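Local structure of fanconi-associated nuclease 1 homolog (Pseudomonas aeruginosa, 5Y7Q) at residues C193-W205 against F233-F246. The protein belongs to the FAN1 (Fanconi-associated nuclease 1) family, carries a VRR-NUC domain, and is held here in complex with DNA. Residues are numbered along the deposited sequence; the frame is centred on the assembly and turned at random.
Sequences CDRLRLMYFGNLW and FRLRADVDAYLHLF. With nucleotides of chain D.
Leu-198 is the hub where helix segment 193-201 crosses helix segment 236-246 at 113°, parts of helices 190-201 and 236-253 in the largely helical FAN1 fold. Its two branches divide the work. CD1 lies over the face of the Tyr-242 ring, a CH-pi contact 3.8 Å from the ring centroid, and also meets Phe-233 CZ, while CD2 lies against Val-239 CG1, 3.7 Å away. A branched leucine suits this place because it can fill two directions at once. Phe-233 turns its ring edge to the carbonyl O of Leu-198, and Trp-274 meets the same ring from outside the pair. Gly-202, with positive phi, is where the chain leaves the helix, a conformation glycine adopts easily.

Around this buried core the ends are partly exposed. The extended first torsion of Arg-195 (chi1 177°) carries its long chain toward helix 236-253, and a bend farther out lays its guanidinium on that of Arg-236, planes 20° apart. Asp-240 pairs with Arg-195, though their modelled closeness is doubtful, and Glu-66, salt-bridged to Arg-236, probably eases the like charges. At the other end, Leu-204 CD1 sits over the Phe-246 ring face, a CH-pi contact, while exposed Trp-205 lays one face on DC11 of chain D. A water links the segments, 3.0 Å from Leu-204 N and 2.6 Å from Tyr-242 OH.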
# COMPACT_ATOMS: atom_id res chain seq x y z
N CYS A 193 17.46 -1.40 14.91
CA CYS A 193 16.43 -0.37 14.92
C CYS A 193 15.25 -0.73 14.02
O CYS A 193 14.08 -0.58 14.41
CB CYS A 193 17.03 0.96 14.49
SG CYS A 193 18.12 1.61 15.75
N ASP A 194 15.52 -1.19 12.79
CA ASP A 194 14.42 -1.56 11.92
C ASP A 194 13.64 -2.72 12.53
O ASP A 194 12.40 -2.75 12.44
CB ASP A 194 14.93 -1.87 10.51
CG ASP A 194 15.40 -0.60 9.75
OD1 ASP A 194 15.06 0.54 10.18
OD2 ASP A 194 16.11 -0.74 8.74
N ARG A 195 14.32 -3.63 13.23
CA ARG A 195 13.60 -4.69 13.91
C ARG A 195 12.70 -4.12 15.00
O ARG A 195 11.58 -4.62 15.21
CB ARG A 195 14.57 -5.73 14.47
CG ARG A 195 13.87 -6.82 15.23
CD ARG A 195 14.81 -7.88 15.75
NE ARG A 195 15.02 -8.94 14.77
CZ ARG A 195 14.52 -10.17 14.88
NH1 ARG A 195 13.77 -10.53 15.93
NH2 ARG A 195 14.77 -11.06 13.92
N LEU A 196 13.15 -3.06 15.68
CA LEU A 196 12.30 -2.46 16.71
C LEU A 196 11.10 -1.75 16.09
O LEU A 196 9.96 -1.92 16.55
CB LEU A 196 13.09 -1.49 17.58
CG LEU A 196 14.26 -1.98 18.46
CD1 LEU A 196 14.96 -0.75 19.02
CD2 LEU A 196 13.85 -2.93 19.59
N ARG A 197 11.34 -0.96 15.04
CA ARG A 197 10.27 -0.31 14.28
C ARG A 197 9.20 -1.31 13.83
O ARG A 197 8.00 -1.09 14.03
CB ARG A 197 10.88 0.38 13.06
CG ARG A 197 10.03 1.47 12.48
CD ARG A 197 10.89 2.43 11.67
NE ARG A 197 11.70 1.71 10.69
CZ ARG A 197 11.24 1.26 9.54
NH1 ARG A 197 9.98 1.46 9.22
NH2 ARG A 197 12.04 0.62 8.71
N LEU A 198 9.62 -2.42 13.22
CA LEU A 198 8.66 -3.38 12.73
C LEU A 198 7.95 -4.07 13.89
O LEU A 198 6.76 -4.36 13.80
CB LEU A 198 9.36 -4.38 11.80
CG LEU A 198 8.74 -5.77 11.81
CD1 LEU A 198 7.57 -5.84 10.84
CD2 LEU A 198 9.74 -6.89 11.55
N MET A 199 8.63 -4.28 15.01
CA MET A 199 7.91 -4.84 16.16
C MET A 199 6.82 -3.88 16.66
O MET A 199 5.72 -4.32 17.01
CB MET A 199 8.88 -5.20 17.28
CG MET A 199 9.24 -6.66 17.32
SD MET A 199 10.44 -6.99 18.61
CE MET A 199 11.78 -6.01 17.95
N TYR A 200 7.11 -2.58 16.71
CA TYR A 200 6.10 -1.65 17.21
C TYR A 200 4.95 -1.48 16.22
O TYR A 200 3.78 -1.47 16.63
CB TYR A 200 6.74 -0.31 17.53
CG TYR A 200 5.78 0.79 18.01
CD1 TYR A 200 5.43 0.89 19.34
CD2 TYR A 200 5.26 1.74 17.12
CE1 TYR A 200 4.58 1.88 19.79
CE2 TYR A 200 4.41 2.74 17.57
CZ TYR A 200 4.07 2.80 18.92
OH TYR A 200 3.23 3.78 19.40
N PHE A 201 5.24 -1.34 14.92
CA PHE A 201 4.22 -0.99 13.95
C PHE A 201 3.51 -2.18 13.33
O PHE A 201 2.44 -1.99 12.74
CB PHE A 201 4.81 -0.17 12.81
CG PHE A 201 5.02 1.28 13.14
CD1 PHE A 201 3.96 2.07 13.52
CD2 PHE A 201 6.27 1.85 13.07
CE1 PHE A 201 4.15 3.42 13.84
CE2 PHE A 201 6.47 3.20 13.37
CZ PHE A 201 5.42 3.98 13.77
N GLY A 202 4.05 -3.39 13.44
CA GLY A 202 3.54 -4.51 12.67
C GLY A 202 3.85 -4.48 11.19
O GLY A 202 3.27 -5.27 10.45
N ASN A 203 4.79 -3.64 10.74
CA ASN A 203 5.14 -3.48 9.33
C ASN A 203 6.34 -2.54 9.25
O ASN A 203 6.63 -1.80 10.20
CB ASN A 203 3.97 -2.91 8.51
CG ASN A 203 3.58 -1.49 8.96
OD1 ASN A 203 4.20 -0.51 8.57
ND2 ASN A 203 2.58 -1.40 9.81
N LEU A 204 7.02 -2.54 8.10
CA LEU A 204 8.16 -1.66 7.91
C LEU A 204 7.87 -0.37 7.13
O LEU A 204 8.78 0.45 6.98
CB LEU A 204 9.29 -2.43 7.23
CG LEU A 204 10.04 -3.22 8.31
CD1 LEU A 204 10.98 -4.22 7.72
CD2 LEU A 204 10.78 -2.25 9.25
N TRP A 205 6.64 -0.14 6.64
CA TRP A 205 6.45 1.07 5.84
C TRP A 205 6.25 2.34 6.68
O TRP A 205 6.50 3.44 6.18
CB TRP A 205 5.30 0.90 4.84
CG TRP A 205 4.01 0.44 5.38
CD1 TRP A 205 3.59 -0.86 5.54
CD2 TRP A 205 2.92 1.26 5.81
NE1 TRP A 205 2.32 -0.89 6.06
CE2 TRP A 205 1.88 0.39 6.24
CE3 TRP A 205 2.73 2.64 5.88
CZ2 TRP A 205 0.67 0.87 6.73
CZ3 TRP A 205 1.51 3.11 6.36
CH2 TRP A 205 0.50 2.23 6.79
N PHE A 233 3.28 -9.04 16.75
CA PHE A 233 3.86 -10.36 16.58
C PHE A 233 3.72 -11.19 17.84
O PHE A 233 3.84 -10.68 18.95
CB PHE A 233 5.32 -10.25 16.19
CG PHE A 233 5.50 -9.71 14.83
CD1 PHE A 233 5.48 -10.56 13.74
CD2 PHE A 233 5.61 -8.36 14.63
CE1 PHE A 233 5.62 -10.07 12.48
CE2 PHE A 233 5.74 -7.85 13.35
CZ PHE A 233 5.75 -8.71 12.28
N ARG A 234 3.48 -12.49 17.65
CA ARG A 234 3.42 -13.42 18.78
C ARG A 234 4.77 -14.10 18.96
O ARG A 234 5.43 -13.89 19.98
CB ARG A 234 2.28 -14.42 18.59
CG ARG A 234 0.89 -13.83 18.79
CD ARG A 234 -0.17 -14.92 18.86
NE ARG A 234 0.25 -16.13 18.15
CZ ARG A 234 0.55 -17.29 18.73
NH1 ARG A 234 0.46 -17.42 20.06
NH2 ARG A 234 0.93 -18.33 17.99
N LEU A 235 5.19 -14.91 17.99
CA LEU A 235 6.49 -15.57 18.06
C LEU A 235 7.60 -14.64 17.59
O LEU A 235 7.39 -13.74 16.77
CB LEU A 235 6.52 -16.83 17.21
CG LEU A 235 5.58 -17.99 17.54
CD1 LEU A 235 4.35 -17.95 16.65
CD2 LEU A 235 6.32 -19.31 17.37
N ARG A 236 8.81 -14.88 18.10
CA ARG A 236 9.97 -14.22 17.53
C ARG A 236 10.17 -14.62 16.07
O ARG A 236 10.44 -13.77 15.21
CB ARG A 236 11.22 -14.54 18.34
CG ARG A 236 12.47 -14.02 17.68
CD ARG A 236 13.71 -14.33 18.47
NE ARG A 236 14.81 -13.48 18.02
CZ ARG A 236 15.02 -12.25 18.46
NH1 ARG A 236 16.04 -11.55 17.99
NH2 ARG A 236 14.21 -11.71 19.37
N ALA A 237 10.02 -15.92 15.77
CA ALA A 237 10.24 -16.40 14.41
C ALA A 237 9.34 -15.73 13.38
O ALA A 237 9.67 -15.74 12.20
CB ALA A 237 10.05 -17.91 14.32
N ASP A 238 8.21 -15.15 13.81
CA ASP A 238 7.34 -14.44 12.86
C ASP A 238 7.93 -13.08 12.49
O ASP A 238 7.88 -12.68 11.32
CB ASP A 238 5.92 -14.30 13.42
CG ASP A 238 5.22 -15.64 13.60
OD1 ASP A 238 4.29 -15.73 14.44
OD2 ASP A 238 5.62 -16.61 12.91
N VAL A 239 8.50 -12.37 13.47
CA VAL A 239 9.35 -11.22 13.16
C VAL A 239 10.48 -11.63 12.22
O VAL A 239 10.65 -11.05 11.13
CB VAL A 239 9.90 -10.59 14.44
CG1 VAL A 239 10.73 -9.34 14.11
CG2 VAL A 239 8.78 -10.29 15.42
N ASP A 240 11.25 -12.65 12.61
CA ASP A 240 12.32 -13.15 11.74
C ASP A 240 11.83 -13.38 10.31
O ASP A 240 12.51 -13.01 9.34
CB ASP A 240 12.90 -14.46 12.30
CG ASP A 240 13.63 -14.28 13.62
OD1 ASP A 240 14.09 -13.16 13.89
OD2 ASP A 240 13.77 -15.26 14.38
N ALA A 241 10.64 -13.96 10.16
CA ALA A 241 10.17 -14.31 8.83
C ALA A 241 9.80 -13.07 8.03
O ALA A 241 10.16 -12.96 6.86
CB ALA A 241 8.99 -15.27 8.90
N TYR A 242 9.06 -12.14 8.65
CA TYR A 242 8.73 -10.89 7.96
C TYR A 242 9.99 -10.22 7.46
O TYR A 242 10.05 -9.75 6.31
CB TYR A 242 7.97 -9.95 8.92
CG TYR A 242 7.18 -8.82 8.29
CD1 TYR A 242 7.81 -7.76 7.66
CD2 TYR A 242 5.79 -8.80 8.36
CE1 TYR A 242 7.08 -6.72 7.08
CE2 TYR A 242 5.05 -7.77 7.78
CZ TYR A 242 5.70 -6.72 7.15
OH TYR A 242 4.98 -5.68 6.57
N LEU A 243 11.05 -10.22 8.29
CA LEU A 243 12.31 -9.63 7.86
C LEU A 243 12.90 -10.39 6.70
O LEU A 243 13.50 -9.79 5.79
CB LEU A 243 13.29 -9.57 9.02
CG LEU A 243 12.90 -8.48 10.01
CD1 LEU A 243 13.75 -8.58 11.25
CD2 LEU A 243 13.02 -7.11 9.35
N HIS A 244 12.74 -11.71 6.68
CA HIS A 244 13.32 -12.46 5.57
C HIS A 244 12.59 -12.18 4.27
O HIS A 244 13.22 -11.97 3.22
CB HIS A 244 13.34 -13.94 5.85
CG HIS A 244 14.05 -14.70 4.78
ND1 HIS A 244 13.48 -15.78 4.13
CD2 HIS A 244 15.26 -14.50 4.21
CE1 HIS A 244 14.33 -16.22 3.22
NE2 HIS A 244 15.41 -15.47 3.25
N LEU A 245 11.26 -12.19 4.29
CA LEU A 245 10.54 -11.87 3.06
C LEU A 245 10.90 -10.48 2.61
O LEU A 245 11.29 -10.28 1.45
CB LEU A 245 9.04 -12.01 3.27
CG LEU A 245 8.61 -13.40 3.75
CD1 LEU A 245 7.11 -13.45 3.97
CD2 LEU A 245 9.05 -14.44 2.74
N PHE A 246 10.85 -9.51 3.52
CA PHE A 246 11.18 -8.12 3.17
C PHE A 246 12.53 -8.06 2.48
O PHE A 246 12.67 -7.45 1.41
CB PHE A 246 11.16 -7.26 4.42
CG PHE A 246 11.38 -5.79 4.16
CD1 PHE A 246 12.67 -5.26 4.09
CD2 PHE A 246 10.31 -4.93 4.04
CE1 PHE A 246 12.87 -3.91 3.87
CE2 PHE A 246 10.52 -3.57 3.82
CZ PHE A 246 11.79 -3.07 3.73
P DC D 11 2.75 2.85 -3.31
OP1 DC D 11 2.40 3.32 -4.68
OP2 DC D 11 2.05 1.68 -2.71
O5' DC D 11 2.70 4.09 -2.27
C5' DC D 11 3.66 4.20 -1.18
C4' DC D 11 3.09 5.01 -0.02
O4' DC D 11 1.96 4.30 0.57
C3' DC D 11 4.04 5.26 1.16
O3' DC D 11 3.61 6.43 1.90
C2' DC D 11 3.79 4.01 1.99
C1' DC D 11 2.27 4.01 1.92
N1 DC D 11 1.64 2.73 2.28
C2 DC D 11 0.27 2.72 2.54
O2 DC D 11 -0.36 3.79 2.43
N3 DC D 11 -0.33 1.55 2.89
C4 DC D 11 0.39 0.43 2.98
N4 DC D 11 -0.23 -0.70 3.33
C5 DC D 11 1.80 0.42 2.72
C6 DC D 11 2.37 1.59 2.38
O HOH W 1 5.97 -3.51 5.50